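Local coordinates for Abbfa_003403 (Acinetobacter baumannii, PDB 4ZXH), which probably condenses, activates, carries and releases aminoacyl or peptidyl groups as a four-domain nonribosomal peptide synthetase, at residues 354-359 and 401-406; 557-562 and 571-576; 1167-1172 and 1281-1286. One frame throughout, in Å; residues are numbered along the deposited sequence.

Each of the three contacts belongs to a different catalytic domain of the synthetase, and none touches another. Contact 1, in the condensation domain, pairs two parallel strands next to the thiol end of a bound 4'-phosphopantetheine. Contact 2, in the adenylation domain, packs a strand against the helix that follows it, its centre about 57 Å from that of contact 1. Contact 3 joins two loops of the thioesterase domain; its centre lies about 74 Å from the centre of contact 1 and about 94 Å from that of contact 2. Such spans help explain why a mobile carrier domain is needed: in this structure its pantetheine arm ends beside contact 1.

Contact 1. Residues 354-359 and 401-406; sequences AQIGMF and LDITLE. With PNS (4'-phosphopantetheine), chain B.
The carbonyl oxygen of Gln355 is shared by two donors: Asp402 N binds Gln355 O at 2.9 Å, and Ile403 N reaches it more weakly. This fork starts a parallel ladder in which Gly357 N donates to Ile403 O, Leu405 N to Gly357 O, and Phe359 N to Leu405 O, the last at 2.9 Å. Having no side chain, Gly357 lets the CD1 branch of Leu401 settle against its backbone, 3.5 Å from Gly357 N. On the same face of the sheet, Thr404 holds CG2 opposite its backbone N (OG1 at chi1 -59°) and sets this methyl over the centre of the Phe359 ring, 3.7 Å from the centroid, a CH-pi contact. Glu406 runs alongside that ring, its carboxylate turned 28° from the ring plane, while OE2 forms a salt bridge with Lys420. Ile356 and Ile403 lie side by side on the other face, CD1 to CD1 4.1 Å; beta-branched residues suit extended strands, and here helix 255-271 packs on Ile356 and helix 428-447 on Ile403. The pantetheine sulfur S44 meets the Phe359 ring at its edge, 3.3 Å from CE1, though this ring is poorly ordered, and lies 3.7 Å from Leu401 CD1. A parallel strand pair beside a docked pantetheine thiol fits the acyltransferase-like fold of condensation domains, whose tunnel admits the carrier arm.

Contact 2. Residues 557-562 and 571-576; sequences AYVPLD and QNIIED
Strand 557-560 runs through Leu561 into a loop, and helix 567-577 runs back alongside it, roughly antiparallel, so that the CA atoms of Leu561 and Ile573 lie 7.8 Å apart. This is the first half of a beta-alpha-beta crossover: the helix leads on to strand 581-584, which is parallel to strand 557-560 but separated from it by strand 533-537 in the sheet of the adenylation domain. Only hydrocarbon side chains meet here, as befits a helix lying on a buried sheet. Val559 holds CG1 trans to its backbone N (chi1 -176°) and brings this branch to 3.7 Å from CG2 of Ile573. That same Ile573 methyl also receives Leu561, whose CD2 comes within 3.8 Å of CG2, so one methyl of the isoleucine touches both Val559, at the strand, and Leu561, just beyond it. Valine, leucine and isoleucine, all branched and apolar, suit this buried interface; Tyr626 of strand 621-627 packs on both Val559 and Ile573. Ile574 does not start out toward the strand, but with chi2 at -61° its end comes nearer to Leu561. It crosses Leu561 at about a right angle, setting CD1 against both leucine methyls, 3.4 Å from Leu561 CD1 and 3.6 Å from Leu561 CD2.

Contact 3. Residues 1167-1172 and 1281-1286; sequences APIPEN and DQLVKD
Ile1169 crosses Gln1282 at about a right angle, its CD1 methyl 3.4 Å from Gln1282 OE1 and 3.6 Å from Gln1282 CD. The first torsion explains this: CG1 sits between the backbone N and the carbonyl carbon (chi1 65°), which sends the ethyl arm to the glutamine and leaves CG2 for Leu1283, whose CG lies 4.1 Å from Ile1169 CG2. A beta-branched residue thus serves two neighbours with two branches. Gln1282 is extended beyond CG, long enough to carry its amide past the isoleucine to Glu1171. That glutamate bends back at chi2 (88°) to come from the opposite direction, and Gln1282 NE2 donates to Glu1171 OE2 at 3.2 Å. The acceptor lies in the amide plane of the glutamine, whereas the nitrogen meets the carboxylate from above its plane, the two planes being 52° apart. Deeper in, Leu1283 reaches with CD1 to the Pro1168 ring, 3.7 Å from its CD. The proline centres an inverse gamma turn, in which Ala1167 O accepts from Ile1169 N and also, on a lone pair, from Asn1172 ND2. Asn1172 ND2 also bonds Leu1278 O, tying the turn to the chain ahead of Gln1282. These loops follow strands 1157-1163 and 1262-1267, neighbours in the thioesterase's alpha/beta-hydrolase sheet. Their chemistry implies a layered junction: aliphatic packing inside, and at the solvent-facing edge one amide-carboxylate bond, which probably adds less than the buried packing.

Contact 1. Residues 354-359 and 401-406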
loop_
_atom_site.group_PDB
_atom_site.type_symbol
_atom_site.label_atom_id
_atom_site.label_comp_id
_atom_site.label_asym_id
_atom_site.label_seq_id
_atom_site.Cartn_x
_atom_site.Cartn_y
_atom_site.Cartn_z
ATOM N N ALA A 354 -13.353 -4.645 -6.957
ATOM C CA ALA A 354 -14.338 -3.790 -6.293
ATOM C C ALA A 354 -14.070 -3.667 -4.797
ATOM O O ALA A 354 -13.790 -4.666 -4.120
ATOM C CB ALA A 354 -15.743 -4.328 -6.520
ATOM N N GLN A 355 -14.175 -2.450 -4.278
ATOM C CA GLN A 355 -13.991 -2.227 -2.851
ATOM C C GLN A 355 -15.210 -1.562 -2.214
ATOM O O GLN A 355 -15.189 -1.209 -1.041
ATOM C CB GLN A 355 -12.757 -1.373 -2.610
ATOM C CG GLN A 355 -11.475 -1.972 -3.177
ATOM C CD GLN A 355 -11.229 -1.602 -4.625
ATOM O OE1 GLN A 355 -11.435 -0.452 -5.034
ATOM N NE2 GLN A 355 -10.794 -2.580 -5.417
ATOM N N ILE A 356 -16.251 -1.373 -3.017
ATOM C CA ILE A 356 -17.487 -0.742 -2.598
ATOM C C ILE A 356 -18.605 -1.715 -2.909
ATOM O O ILE A 356 -18.606 -2.321 -3.983
ATOM C CB ILE A 356 -17.762 0.594 -3.342
ATOM C CG1 ILE A 356 -16.506 1.458 -3.420
ATOM C CG2 ILE A 356 -18.935 1.354 -2.696
ATOM C CD1 ILE A 356 -15.966 1.844 -2.091
ATOM N N GLY A 357 -19.562 -1.864 -2.001
ATOM C CA GLY A 357 -20.644 -2.802 -2.244
ATOM C C GLY A 357 -22.014 -2.251 -1.921
ATOM O O GLY A 357 -22.163 -1.288 -1.165
ATOM N N MET A 358 -23.026 -2.861 -2.518
ATOM C CA MET A 358 -24.382 -2.585 -2.130
ATOM C C MET A 358 -25.237 -3.845 -2.157
ATOM O O MET A 358 -25.355 -4.494 -3.203
ATOM C CB MET A 358 -25.000 -1.536 -3.029
ATOM C CG MET A 358 -26.492 -1.485 -2.810
ATOM S SD MET A 358 -27.303 -0.164 -3.659
ATOM C CE MET A 358 -28.989 -0.647 -3.353
ATOM N N PHE A 359 -25.824 -4.183 -1.004
ATOM C CA PHE A 359 -26.671 -5.371 -0.875
ATOM C C PHE A 359 -28.077 -4.883 -0.737
ATOM O O PHE A 359 -28.333 -3.948 0.019
ATOM C CB PHE A 359 -26.353 -6.254 0.360
ATOM C CG PHE A 359 -24.900 -6.591 0.556
ATOM C CD1 PHE A 359 -23.980 -6.476 -0.469
ATOM C CD2 PHE A 359 -24.460 -7.042 1.789
ATOM C CE1 PHE A 359 -22.639 -6.785 -0.265
ATOM C CE2 PHE A 359 -23.116 -7.363 2.003
ATOM C CZ PHE A 359 -22.205 -7.236 0.967
ATOM N N LEU A 401 -15.668 -5.133 2.867
ATOM C CA LEU A 401 -15.199 -4.182 1.870
ATOM C C LEU A 401 -14.783 -2.875 2.514
ATOM O O LEU A 401 -14.741 -2.775 3.732
ATOM C CB LEU A 401 -16.280 -3.936 0.830
ATOM C CG LEU A 401 -16.728 -5.157 0.022
ATOM C CD1 LEU A 401 -17.873 -4.746 -0.902
ATOM C CD2 LEU A 401 -15.547 -5.750 -0.765
ATOM N N ASP A 402 -14.456 -1.878 1.696
ATOM C CA ASP A 402 -14.101 -0.560 2.208
ATOM C C ASP A 402 -15.353 0.112 2.725
ATOM O O ASP A 402 -15.352 0.734 3.798
ATOM C CB ASP A 402 -13.449 0.305 1.128
ATOM C CG ASP A 402 -12.001 -0.058 0.878
ATOM O OD1 ASP A 402 -11.561 -1.128 1.345
ATOM O OD2 ASP A 402 -11.296 0.734 0.213
ATOM N N ILE A 403 -16.418 -0.036 1.941
ATOM C CA ILE A 403 -17.744 0.496 2.237
ATOM C C ILE A 403 -18.782 -0.504 1.745
ATOM O O ILE A 403 -18.623 -1.078 0.661
ATOM C CB ILE A 403 -18.008 1.849 1.530
ATOM C CG1 ILE A 403 -17.008 2.907 1.942
ATOM C CG2 ILE A 403 -19.354 2.394 1.894
ATOM C CD1 ILE A 403 -17.136 4.168 1.106
ATOM N N THR A 404 -19.839 -0.718 2.521
ATOM C CA THR A 404 -20.987 -1.455 2.022
ATOM C C THR A 404 -22.295 -0.785 2.449
ATOM O O THR A 404 -22.530 -0.559 3.632
ATOM C CB THR A 404 -21.021 -2.920 2.516
ATOM O OG1 THR A 404 -19.844 -3.618 2.100
ATOM C CG2 THR A 404 -22.236 -3.627 1.952
ATOM N N LEU A 405 -23.147 -0.490 1.478
ATOM C CA LEU A 405 -24.499 -0.018 1.739
ATOM C C LEU A 405 -25.486 -1.192 1.781
ATOM O O LEU A 405 -25.625 -1.928 0.802
ATOM C CB LEU A 405 -24.919 0.990 0.666
ATOM C CG LEU A 405 -26.297 1.611 0.801
ATOM C CD1 LEU A 405 -26.313 2.423 2.077
ATOM C CD2 LEU A 405 -26.576 2.486 -0.398
ATOM N N GLU A 406 -26.169 -1.372 2.907
ATOM C CA GLU A 406 -27.158 -2.444 3.028
ATOM C C GLU A 406 -28.570 -1.881 3.182
ATOM O O GLU A 406 -28.850 -1.142 4.123
ATOM C CB GLU A 406 -26.823 -3.351 4.212
ATOM C CG GLU A 406 -25.424 -3.905 4.165
ATOM C CD GLU A 406 -25.161 -4.948 5.238
ATOM O OE1 GLU A 406 -25.994 -5.071 6.172
ATOM O OE2 GLU A 406 -24.111 -5.638 5.147
HETATM O O23 PNS B . -6.957 -13.152 -5.722
HETATM P P24 PNS B . -7.585 -14.470 -6.091
HETATM O O25 PNS B . -7.392 -14.989 -7.490
HETATM O O27 PNS B . -9.167 -14.261 -5.854
HETATM C C28 PNS B . -9.658 -13.816 -4.593
HETATM C C29 PNS B . -11.174 -13.775 -4.644
HETATM C C30 PNS B . -11.615 -15.194 -5.008
HETATM C C31 PNS B . -11.618 -12.776 -5.714
HETATM C C32 PNS B . -11.719 -13.316 -3.284
HETATM O O33 PNS B . -10.938 -12.181 -2.872
HETATM C C34 PNS B . -13.197 -12.988 -3.375
HETATM O O35 PNS B . -14.038 -13.832 -3.681
HETATM N N36 PNS B . -13.584 -11.749 -3.102
HETATM C C37 PNS B . -14.977 -11.337 -3.165
HETATM C C38 PNS B . -15.373 -10.839 -1.776
HETATM C C39 PNS B . -16.819 -11.142 -1.528
HETATM O O40 PNS B . -17.320 -12.179 -1.936
HETATM N N41 PNS B . -17.458 -10.199 -0.850
HETATM C C42 PNS B . -18.842 -10.180 -0.441
HETATM C C43 PNS B . -19.019 -8.733 -0.029
HETATM S S44 PNS B . -19.758 -7.862 -1.418
#

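Contact 2. Residues 557-562 and 571-576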
loop_
_atom_site.group_PDB
_atom_site.type_symbol
_atom_site.label_atom_id
_atom_site.label_comp_id
_atom_site.label_asym_id
_atom_site.label_seq_id
_atom_site.Cartn_x
_atom_site.Cartn_y
_atom_site.Cartn_z
ATOM N N ALA A 557 8.499 51.688 -1.080
ATOM C CA ALA A 557 8.352 50.245 -0.959
ATOM C C ALA A 557 9.672 49.636 -1.391
ATOM O O ALA A 557 10.339 50.180 -2.275
ATOM C CB ALA A 557 7.224 49.733 -1.809
ATOM N N TYR A 558 10.078 48.528 -0.773
ATOM C CA TYR A 558 11.333 47.927 -1.192
ATOM C C TYR A 558 11.095 46.698 -2.043
ATOM O O TYR A 558 10.067 46.034 -1.942
ATOM C CB TYR A 558 12.223 47.594 0.006
ATOM C CG TYR A 558 11.681 46.539 0.930
ATOM C CD1 TYR A 558 10.839 46.874 1.975
ATOM C CD2 TYR A 558 12.029 45.206 0.762
ATOM C CE1 TYR A 558 10.344 45.911 2.826
ATOM C CE2 TYR A 558 11.548 44.228 1.609
ATOM C CZ TYR A 558 10.706 44.582 2.640
ATOM O OH TYR A 558 10.221 43.606 3.483
ATOM N N VAL A 559 12.056 46.430 -2.912
ATOM C CA VAL A 559 12.083 45.226 -3.722
ATOM C C VAL A 559 13.320 44.404 -3.365
ATOM O O VAL A 559 14.443 44.822 -3.649
ATOM C CB VAL A 559 12.108 45.579 -5.197
ATOM C CG1 VAL A 559 12.028 44.323 -6.046
ATOM C CG2 VAL A 559 10.973 46.541 -5.503
ATOM N N PRO A 560 13.123 43.247 -2.715
ATOM C CA PRO A 560 14.263 42.442 -2.256
ATOM C C PRO A 560 15.131 41.904 -3.391
ATOM O O PRO A 560 14.659 41.129 -4.221
ATOM C CB PRO A 560 13.594 41.287 -1.505
ATOM C CG PRO A 560 12.275 41.811 -1.105
ATOM C CD PRO A 560 11.845 42.700 -2.238
ATOM N N LEU A 561 16.394 42.315 -3.416
ATOM C CA LEU A 561 17.374 41.725 -4.318
ATOM C C LEU A 561 18.474 41.050 -3.503
ATOM O O LEU A 561 19.513 41.643 -3.222
ATOM C CB LEU A 561 17.955 42.785 -5.246
ATOM C CG LEU A 561 16.899 43.515 -6.070
ATOM C CD1 LEU A 561 17.380 44.874 -6.465
ATOM C CD2 LEU A 561 16.541 42.697 -7.290
ATOM N N ASP A 562 18.216 39.818 -3.081
ATOM C CA ASP A 562 19.178 39.076 -2.282
ATOM C C ASP A 562 20.410 38.827 -3.137
ATOM O O ASP A 562 20.308 38.199 -4.193
ATOM C CB ASP A 562 18.560 37.765 -1.789
ATOM C CG ASP A 562 19.427 37.040 -0.772
ATOM O OD1 ASP A 562 20.670 37.209 -0.772
ATOM O OD2 ASP A 562 18.851 36.283 0.034
ATOM N N GLN A 571 18.497 40.313 -12.289
ATOM C CA GLN A 571 18.245 41.198 -13.417
ATOM C C GLN A 571 16.772 41.171 -13.863
ATOM O O GLN A 571 16.167 42.234 -14.057
ATOM C CB GLN A 571 19.180 40.862 -14.573
ATOM C CG GLN A 571 20.584 41.382 -14.315
ATOM C CD GLN A 571 21.605 40.934 -15.347
ATOM O OE1 GLN A 571 21.364 40.005 -16.136
ATOM N NE2 GLN A 571 22.767 41.592 -15.339
ATOM N N ASN A 572 16.190 39.979 -13.992
ATOM C CA ASN A 572 14.765 39.856 -14.323
ATOM C C ASN A 572 13.857 40.630 -13.356
ATOM O O ASN A 572 12.851 41.221 -13.772
ATOM C CB ASN A 572 14.331 38.386 -14.352
ATOM C CG ASN A 572 14.838 37.645 -15.579
ATOM O OD1 ASN A 572 15.308 38.258 -16.549
ATOM N ND2 ASN A 572 14.722 36.320 -15.553
ATOM N N ILE A 573 14.207 40.626 -12.072
ATOM C CA ILE A 573 13.465 41.405 -11.098
ATOM C C ILE A 573 13.635 42.914 -11.349
ATOM O O ILE A 573 12.648 43.664 -11.350
ATOM C CB ILE A 573 13.894 41.067 -9.665
ATOM C CG1 ILE A 573 13.667 39.582 -9.386
ATOM C CG2 ILE A 573 13.132 41.919 -8.647
ATOM C CD1 ILE A 573 13.896 39.197 -7.930
ATOM N N ILE A 574 14.878 43.347 -11.570
ATOM C CA ILE A 574 15.163 44.761 -11.810
ATOM C C ILE A 574 14.291 45.275 -12.933
ATOM O O ILE A 574 13.666 46.319 -12.802
ATOM C CB ILE A 574 16.635 45.028 -12.214
ATOM C CG1 ILE A 574 17.642 44.493 -11.182
ATOM C CG2 ILE A 574 16.843 46.509 -12.463
ATOM C CD1 ILE A 574 17.515 45.099 -9.852
ATOM N N GLU A 575 14.245 44.508 -14.026
ATOM C CA GLU A 575 13.594 44.922 -15.261
ATOM C C GLU A 575 12.074 45.049 -15.131
ATOM O O GLU A 575 11.462 45.967 -15.692
ATOM C CB GLU A 575 13.934 43.941 -16.378
ATOM C CG GLU A 575 13.399 44.373 -17.736
ATOM C CD GLU A 575 13.942 43.544 -18.885
ATOM O OE1 GLU A 575 14.466 42.435 -18.634
ATOM O OE2 GLU A 575 13.861 44.015 -20.043
ATOM N N ASP A 576 11.468 44.119 -14.400
ATOM C CA ASP A 576 10.026 44.114 -14.199
ATOM C C ASP A 576 9.606 45.181 -13.178
ATOM O O ASP A 576 8.583 45.856 -13.353
ATOM C CB ASP A 576 9.571 42.719 -13.749
ATOM C CG ASP A 576 8.060 42.618 -13.522
ATOM O OD1 ASP A 576 7.286 42.517 -14.507
ATOM O OD2 ASP A 576 7.647 42.618 -12.344
#

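Contact 3. Residues 1167-1172 and 1281-1286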
loop_
_atom_site.group_PDB
_atom_site.type_symbol
_atom_site.label_atom_id
_atom_site.label_comp_id
_atom_site.label_asym_id
_atom_site.label_seq_id
_atom_site.Cartn_x
_atom_site.Cartn_y
_atom_site.Cartn_z
ATOM N N ALA A 1167 34.324 -41.967 -18.383
ATOM C CA ALA A 1167 34.217 -43.313 -17.858
ATOM C C ALA A 1167 35.057 -43.391 -16.597
ATOM O O ALA A 1167 36.113 -42.754 -16.520
ATOM C CB ALA A 1167 34.680 -44.346 -18.897
ATOM N N PRO A 1168 34.578 -44.149 -15.596
ATOM C CA PRO A 1168 35.293 -44.342 -14.326
ATOM C C PRO A 1168 36.510 -45.259 -14.481
ATOM O O PRO A 1168 36.487 -46.418 -14.074
ATOM C CB PRO A 1168 34.233 -44.971 -13.426
ATOM C CG PRO A 1168 33.338 -45.694 -14.355
ATOM C CD PRO A 1168 33.293 -44.873 -15.619
ATOM N N ILE A 1169 37.564 -44.735 -15.091
ATOM C CA ILE A 1169 38.802 -45.477 -15.257
ATOM C C ILE A 1169 39.946 -44.553 -14.821
ATOM O O ILE A 1169 39.795 -43.336 -14.835
ATOM C CB ILE A 1169 38.976 -45.972 -16.715
ATOM C CG1 ILE A 1169 39.141 -44.789 -17.689
ATOM C CG2 ILE A 1169 37.800 -46.879 -17.124
ATOM C CD1 ILE A 1169 39.559 -45.206 -19.095
ATOM N N PRO A 1170 41.074 -45.126 -14.388
ATOM C CA PRO A 1170 42.227 -44.358 -13.886
ATOM C C PRO A 1170 42.714 -43.174 -14.743
ATOM O O PRO A 1170 42.957 -42.115 -14.164
ATOM C CB PRO A 1170 43.316 -45.434 -13.789
ATOM C CG PRO A 1170 42.568 -46.649 -13.381
ATOM C CD PRO A 1170 41.245 -46.571 -14.142
ATOM N N GLU A 1171 42.865 -43.339 -16.061
ATOM C CA GLU A 1171 43.247 -42.238 -16.964
ATOM C C GLU A 1171 42.437 -40.947 -16.749
ATOM O O GLU A 1171 42.921 -39.843 -16.995
ATOM C CB GLU A 1171 43.059 -42.635 -18.431
ATOM C CG GLU A 1171 43.860 -43.787 -18.978
ATOM C CD GLU A 1171 43.192 -45.151 -18.791
ATOM O OE1 GLU A 1171 42.544 -45.395 -17.741
ATOM O OE2 GLU A 1171 43.292 -45.970 -19.732
ATOM N N ASN A 1172 41.187 -41.096 -16.327
ATOM C CA ASN A 1172 40.244 -39.982 -16.309
ATOM C C ASN A 1172 40.139 -39.261 -14.985
ATOM O O ASN A 1172 39.376 -38.288 -14.856
ATOM C CB ASN A 1172 38.849 -40.466 -16.691
ATOM C CG ASN A 1172 38.764 -40.913 -18.113
ATOM O OD1 ASN A 1172 39.684 -40.688 -18.911
ATOM N ND2 ASN A 1172 37.642 -41.533 -18.459
ATOM N N ASP A 1281 34.831 -47.427 -23.947
ATOM C CA ASP A 1281 35.223 -48.608 -24.703
ATOM C C ASP A 1281 35.991 -49.623 -23.847
ATOM O O ASP A 1281 36.194 -50.754 -24.273
ATOM C CB ASP A 1281 36.066 -48.220 -25.933
ATOM C CG ASP A 1281 37.280 -47.361 -25.585
ATOM O OD1 ASP A 1281 37.165 -46.472 -24.715
ATOM O OD2 ASP A 1281 38.361 -47.587 -26.173
ATOM N N GLN A 1282 36.423 -49.230 -22.648
ATOM C CA GLN A 1282 37.189 -50.142 -21.801
ATOM C C GLN A 1282 36.291 -50.809 -20.764
ATOM O O GLN A 1282 36.743 -51.647 -19.986
ATOM C CB GLN A 1282 38.328 -49.414 -21.090
ATOM C CG GLN A 1282 39.220 -48.558 -21.975
ATOM C CD GLN A 1282 40.427 -48.017 -21.219
ATOM O OE1 GLN A 1282 40.609 -48.296 -20.036
ATOM N NE2 GLN A 1282 41.231 -47.203 -21.890
ATOM N N LEU A 1283 35.017 -50.432 -20.757
ATOM C CA LEU A 1283 34.063 -50.957 -19.789
ATOM C C LEU A 1283 32.893 -51.633 -20.470
ATOM O O LEU A 1283 32.366 -52.623 -19.970
ATOM C CB LEU A 1283 33.534 -49.842 -18.887
ATOM C CG LEU A 1283 34.532 -49.214 -17.930
ATOM C CD1 LEU A 1283 33.836 -48.188 -17.063
ATOM C CD2 LEU A 1283 35.192 -50.295 -17.090
ATOM N N VAL A 1284 32.466 -51.079 -21.599
ATOM C CA VAL A 1284 31.280 -51.579 -22.285
ATOM C C VAL A 1284 31.644 -52.052 -23.686
ATOM O O VAL A 1284 32.388 -51.380 -24.394
ATOM C CB VAL A 1284 30.195 -50.500 -22.352
ATOM C CG1 VAL A 1284 28.946 -51.055 -22.994
ATOM C CG2 VAL A 1284 29.901 -49.974 -20.939
ATOM N N LYS A 1285 31.146 -53.216 -24.082
ATOM C CA LYS A 1285 31.601 -53.824 -25.328
ATOM C C LYS A 1285 30.613 -53.661 -26.480
ATOM O O LYS A 1285 30.913 -53.002 -27.480
ATOM C CB LYS A 1285 31.892 -55.314 -25.117
ATOM N N ASP A 1286 29.436 -54.263 -26.336
ATOM C CA ASP A 1286 28.519 -54.396 -27.459
ATOM C C ASP A 1286 27.278 -53.504 -27.333
ATOM O O ASP A 1286 26.610 -53.213 -28.324
ATOM C CB ASP A 1286 28.107 -55.870 -27.613
#